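PDB 3BFM: biotin protein ligase-like protein of unknown function from Silicibacter sp., which is of unknown function but belongs to the biotin/lipoate protein ligase family and may, by that kinship, bind a related cofactor or its adenylate. Local coordinates for residues Thr13-Ala27 / Gly38-Ala52. Numbering follows the deposited sequence.
With CA (calcium ion), chain B.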
# COMPACT_ATOMS: atom_id res chain seq x y z
N THR A 13 -2.49 5.23 -5.00
CA THR A 13 -3.52 5.69 -5.90
C THR A 13 -3.13 7.08 -6.28
O THR A 13 -3.11 7.93 -5.40
CB THR A 13 -4.86 5.85 -5.14
OG1 THR A 13 -5.14 4.67 -4.40
CG2 THR A 13 -6.02 6.17 -6.12
N GLY A 14 -2.87 7.33 -7.56
CA GLY A 14 -2.59 8.68 -8.03
C GLY A 14 -3.85 9.45 -8.37
O GLY A 14 -4.78 8.91 -8.97
N GLU A 15 -3.89 10.72 -7.99
CA GLU A 15 -4.99 11.60 -8.32
C GLU A 15 -4.40 12.96 -8.74
O GLU A 15 -3.71 13.62 -7.94
CB GLU A 15 -5.89 11.77 -7.12
CG GLU A 15 -7.05 12.70 -7.42
CD GLU A 15 -8.16 12.65 -6.40
OE1 GLU A 15 -8.35 11.60 -5.73
OE2 GLU A 15 -8.86 13.68 -6.28
N ALA A 16 -4.63 13.36 -9.98
CA ALA A 16 -4.20 14.67 -10.43
C ALA A 16 -5.13 15.73 -9.85
O ALA A 16 -6.37 15.60 -9.88
CB ALA A 16 -4.17 14.75 -11.96
N ALA A 17 -4.53 16.83 -9.37
CA ALA A 17 -5.29 17.98 -8.85
C ALA A 17 -6.04 18.68 -9.98
O ALA A 17 -5.51 18.89 -11.08
CB ALA A 17 -4.34 18.97 -8.15
N GLY A 18 -7.30 18.99 -9.70
CA GLY A 18 -8.17 19.72 -10.61
C GLY A 18 -8.22 21.20 -10.34
O GLY A 18 -7.50 21.71 -9.49
N PRO A 19 -9.05 21.92 -11.10
CA PRO A 19 -9.25 23.36 -10.91
C PRO A 19 -9.57 23.73 -9.46
O PRO A 19 -10.43 23.12 -8.85
CB PRO A 19 -10.44 23.65 -11.80
CG PRO A 19 -10.32 22.63 -12.92
CD PRO A 19 -9.82 21.39 -12.25
N GLY A 20 -8.87 24.73 -8.93
CA GLY A 20 -9.12 25.18 -7.59
C GLY A 20 -8.43 24.33 -6.51
O GLY A 20 -8.50 24.67 -5.34
N GLN A 21 -7.81 23.22 -6.92
CA GLN A 21 -7.15 22.29 -6.01
C GLN A 21 -5.61 22.34 -6.14
O GLN A 21 -5.05 22.43 -7.25
CB GLN A 21 -7.61 20.86 -6.31
CG GLN A 21 -9.14 20.61 -6.32
CD GLN A 21 -9.57 19.20 -6.77
OE1 GLN A 21 -8.96 18.56 -7.65
NE2 GLN A 21 -10.66 18.71 -6.17
N ASP A 22 -4.91 22.26 -5.00
CA ASP A 22 -3.47 22.01 -5.00
C ASP A 22 -3.21 20.76 -4.16
O ASP A 22 -4.00 20.46 -3.25
CB ASP A 22 -2.66 23.19 -4.44
CG ASP A 22 -2.89 24.49 -5.20
OD1 ASP A 22 -3.05 24.49 -6.44
OD2 ASP A 22 -2.91 25.54 -4.52
N PRO A 23 -2.17 19.99 -4.50
CA PRO A 23 -1.97 18.68 -3.86
C PRO A 23 -1.95 18.62 -2.32
O PRO A 23 -2.68 17.81 -1.74
CB PRO A 23 -0.66 18.20 -4.48
CG PRO A 23 -0.66 18.80 -5.83
CD PRO A 23 -1.19 20.20 -5.57
N PHE A 24 -1.16 19.47 -1.67
CA PHE A 24 -0.99 19.36 -0.21
C PHE A 24 -2.34 19.69 0.44
O PHE A 24 -2.83 18.91 1.26
CB PHE A 24 0.12 20.29 0.26
CG PHE A 24 0.40 20.21 1.75
CD1 PHE A 24 0.95 19.05 2.29
CD2 PHE A 24 0.13 21.27 2.59
CE1 PHE A 24 1.27 18.96 3.62
CE2 PHE A 24 0.41 21.17 3.96
CZ PHE A 24 0.95 20.02 4.46
N ASP A 25 -2.95 20.82 0.05
CA ASP A 25 -4.27 21.20 0.57
C ASP A 25 -5.32 20.13 0.31
O ASP A 25 -6.05 19.74 1.25
CB ASP A 25 -4.73 22.51 -0.06
CG ASP A 25 -6.07 22.99 0.50
OD1 ASP A 25 -6.04 23.69 1.53
OD2 ASP A 25 -7.14 22.66 -0.08
N LEU A 26 -5.39 19.65 -0.93
CA LEU A 26 -6.39 18.65 -1.31
C LEU A 26 -6.20 17.33 -0.57
O LEU A 26 -7.17 16.71 -0.11
CB LEU A 26 -6.34 18.40 -2.83
CG LEU A 26 -7.43 17.43 -3.35
CD1 LEU A 26 -8.81 17.94 -2.94
CD2 LEU A 26 -7.30 17.19 -4.86
N ALA A 27 -4.96 16.87 -0.48
CA ALA A 27 -4.71 15.65 0.28
C ALA A 27 -5.17 15.77 1.73
O ALA A 27 -5.75 14.83 2.28
CB ALA A 27 -3.24 15.30 0.23
N GLY A 38 -2.34 6.02 1.19
CA GLY A 38 -1.94 5.51 -0.09
C GLY A 38 -2.29 6.43 -1.23
O GLY A 38 -1.75 6.26 -2.31
N LEU A 39 -3.17 7.39 -0.99
CA LEU A 39 -3.43 8.44 -1.97
C LEU A 39 -2.20 9.32 -2.18
O LEU A 39 -1.60 9.80 -1.19
CB LEU A 39 -4.56 9.33 -1.52
CG LEU A 39 -4.98 10.48 -2.43
CD1 LEU A 39 -5.59 9.95 -3.73
CD2 LEU A 39 -5.97 11.41 -1.69
N VAL A 40 -1.90 9.54 -3.45
CA VAL A 40 -0.88 10.46 -3.91
C VAL A 40 -1.56 11.47 -4.81
O VAL A 40 -1.93 11.17 -5.93
CB VAL A 40 0.28 9.77 -4.70
CG1 VAL A 40 1.32 10.80 -5.16
CG2 VAL A 40 0.90 8.65 -3.89
N VAL A 41 -1.74 12.68 -4.31
CA VAL A 41 -2.27 13.78 -5.11
C VAL A 41 -1.12 14.52 -5.73
O VAL A 41 -0.14 14.79 -5.05
CB VAL A 41 -3.07 14.76 -4.24
CG1 VAL A 41 -3.75 15.83 -5.15
CG2 VAL A 41 -4.09 14.02 -3.39
N TYR A 42 -1.20 14.83 -7.02
CA TYR A 42 -0.11 15.50 -7.68
C TYR A 42 -0.60 16.55 -8.65
O TYR A 42 -1.77 16.57 -9.07
CB TYR A 42 0.80 14.47 -8.37
CG TYR A 42 0.12 13.73 -9.51
CD1 TYR A 42 0.15 14.23 -10.78
CD2 TYR A 42 -0.53 12.52 -9.29
CE1 TYR A 42 -0.46 13.58 -11.81
CE2 TYR A 42 -1.15 11.83 -10.35
CZ TYR A 42 -1.10 12.37 -11.58
OH TYR A 42 -1.74 11.73 -12.64
N GLU A 43 0.30 17.45 -9.00
CA GLU A 43 0.01 18.52 -9.96
C GLU A 43 1.33 18.86 -10.61
O GLU A 43 2.27 19.27 -9.91
CB GLU A 43 -0.58 19.74 -9.23
CG GLU A 43 -1.05 20.81 -10.15
CD GLU A 43 -2.00 21.82 -9.52
OE1 GLU A 43 -2.07 22.00 -8.26
OE2 GLU A 43 -2.67 22.52 -10.29
N LEU A 44 1.42 18.60 -11.92
CA LEU A 44 2.63 18.85 -12.69
C LEU A 44 2.42 20.02 -13.65
O LEU A 44 1.42 20.06 -14.40
CB LEU A 44 3.06 17.62 -13.50
CG LEU A 44 3.99 16.57 -12.88
CD1 LEU A 44 3.21 15.64 -11.95
CD2 LEU A 44 4.70 15.77 -13.96
N GLY A 45 3.34 20.97 -13.61
CA GLY A 45 3.44 22.01 -14.63
C GLY A 45 4.80 21.92 -15.26
O GLY A 45 5.62 21.09 -14.89
N THR A 46 5.07 22.78 -16.23
CA THR A 46 6.36 22.81 -16.84
C THR A 46 7.41 23.36 -15.84
O THR A 46 8.56 23.01 -15.95
CB THR A 46 6.33 23.66 -18.13
OG1 THR A 46 5.90 24.99 -17.82
CG2 THR A 46 5.31 23.07 -19.10
N ASP A 47 6.97 24.21 -14.91
CA ASP A 47 7.90 24.93 -14.02
C ASP A 47 7.94 24.42 -12.57
O ASP A 47 8.79 24.85 -11.79
CB ASP A 47 7.52 26.40 -13.96
CG ASP A 47 7.80 27.12 -15.24
OD1 ASP A 47 8.25 26.49 -16.23
OD2 ASP A 47 7.50 28.32 -15.24
N VAL A 48 7.02 23.54 -12.21
CA VAL A 48 6.91 23.11 -10.82
C VAL A 48 6.31 21.71 -10.75
O VAL A 48 5.52 21.31 -11.61
CB VAL A 48 6.08 24.09 -9.95
CG1 VAL A 48 4.72 24.32 -10.59
CG2 VAL A 48 5.93 23.59 -8.47
N LEU A 49 6.76 20.97 -9.74
CA LEU A 49 6.16 19.67 -9.39
C LEU A 49 5.60 19.74 -7.98
O LEU A 49 6.31 20.12 -7.06
CB LEU A 49 7.19 18.52 -9.50
CG LEU A 49 6.81 17.12 -8.97
CD1 LEU A 49 5.62 16.55 -9.77
CD2 LEU A 49 7.98 16.15 -9.04
N ARG A 50 4.33 19.38 -7.80
CA ARG A 50 3.78 19.29 -6.45
C ARG A 50 3.17 17.93 -6.28
O ARG A 50 2.62 17.39 -7.25
CB ARG A 50 2.76 20.40 -6.14
CG ARG A 50 3.42 21.77 -6.08
CD ARG A 50 2.37 22.87 -5.98
NE ARG A 50 1.87 23.17 -7.30
CZ ARG A 50 0.81 23.93 -7.56
NH1 ARG A 50 0.10 24.48 -6.58
NH2 ARG A 50 0.46 24.14 -8.81
N ALA A 51 3.29 17.38 -5.08
CA ALA A 51 2.67 16.13 -4.77
C ALA A 51 2.48 15.99 -3.30
O ALA A 51 3.08 16.72 -2.50
CB ALA A 51 3.49 14.96 -5.37
N ALA A 52 1.56 15.13 -2.91
CA ALA A 52 1.29 14.95 -1.46
C ALA A 52 0.82 13.52 -1.26
O ALA A 52 0.07 13.00 -2.07
CB ALA A 52 0.26 15.98 -0.91
CA CA B . -3.72 23.81 -8.59
O HOH W 1 -5.47 23.29 -10.09
O HOH W 2 -2.34 25.56 -9.41
O HOH W 3 -5.29 25.65 -8.17
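Thr13 to Ala16 run parallel to Leu39 to Tyr42, the short strand axes 4.7 Å apart, and five backbone hydrogen bonds join them, from Thr13 N to Gly38 O through to Ala17 N to Tyr42 O (2.8 Å). After a type II turn from Gly18 to Gln21, helix 23-32 starts at Pro23 and returns over the face of the sheet that bears Val41, completing a beta-alpha-beta unit at the margin of the mixed ligase-family sheet. Pro23 packs on the hairpin, its side chain crossing that of Glu43 at about a right angle, CG 3.5 Å from Glu43 CB, while Leu26 CD2 meets Val41 CG1 and Ala27 CB rests 3.7 Å from Ala52 CB. On the other face, the Tyr42 ring lies over the edge strand with Ala16 CA 4.0 Å from its centroid, a CH-pi contact; chi1 of 65°, with CG between backbone N and carbonyl carbon, folds it there. A serine here would probably lose this contact and the packing on Ala16 CB, opening a gap beside the edge strand. Where the loop after strand 13-16 meets Glu43, a calcium ion takes Gln21 O (2.3 Å), Asp22 OD1 (2.4 Å), both carboxylate oxygens of Glu43 and three waters. Arg50 NH1 and Asp22 OD2 form a long salt bridge (planes 48° apart); Glu43 OE1 lies above a face of the guanidinium, paired by charge alone.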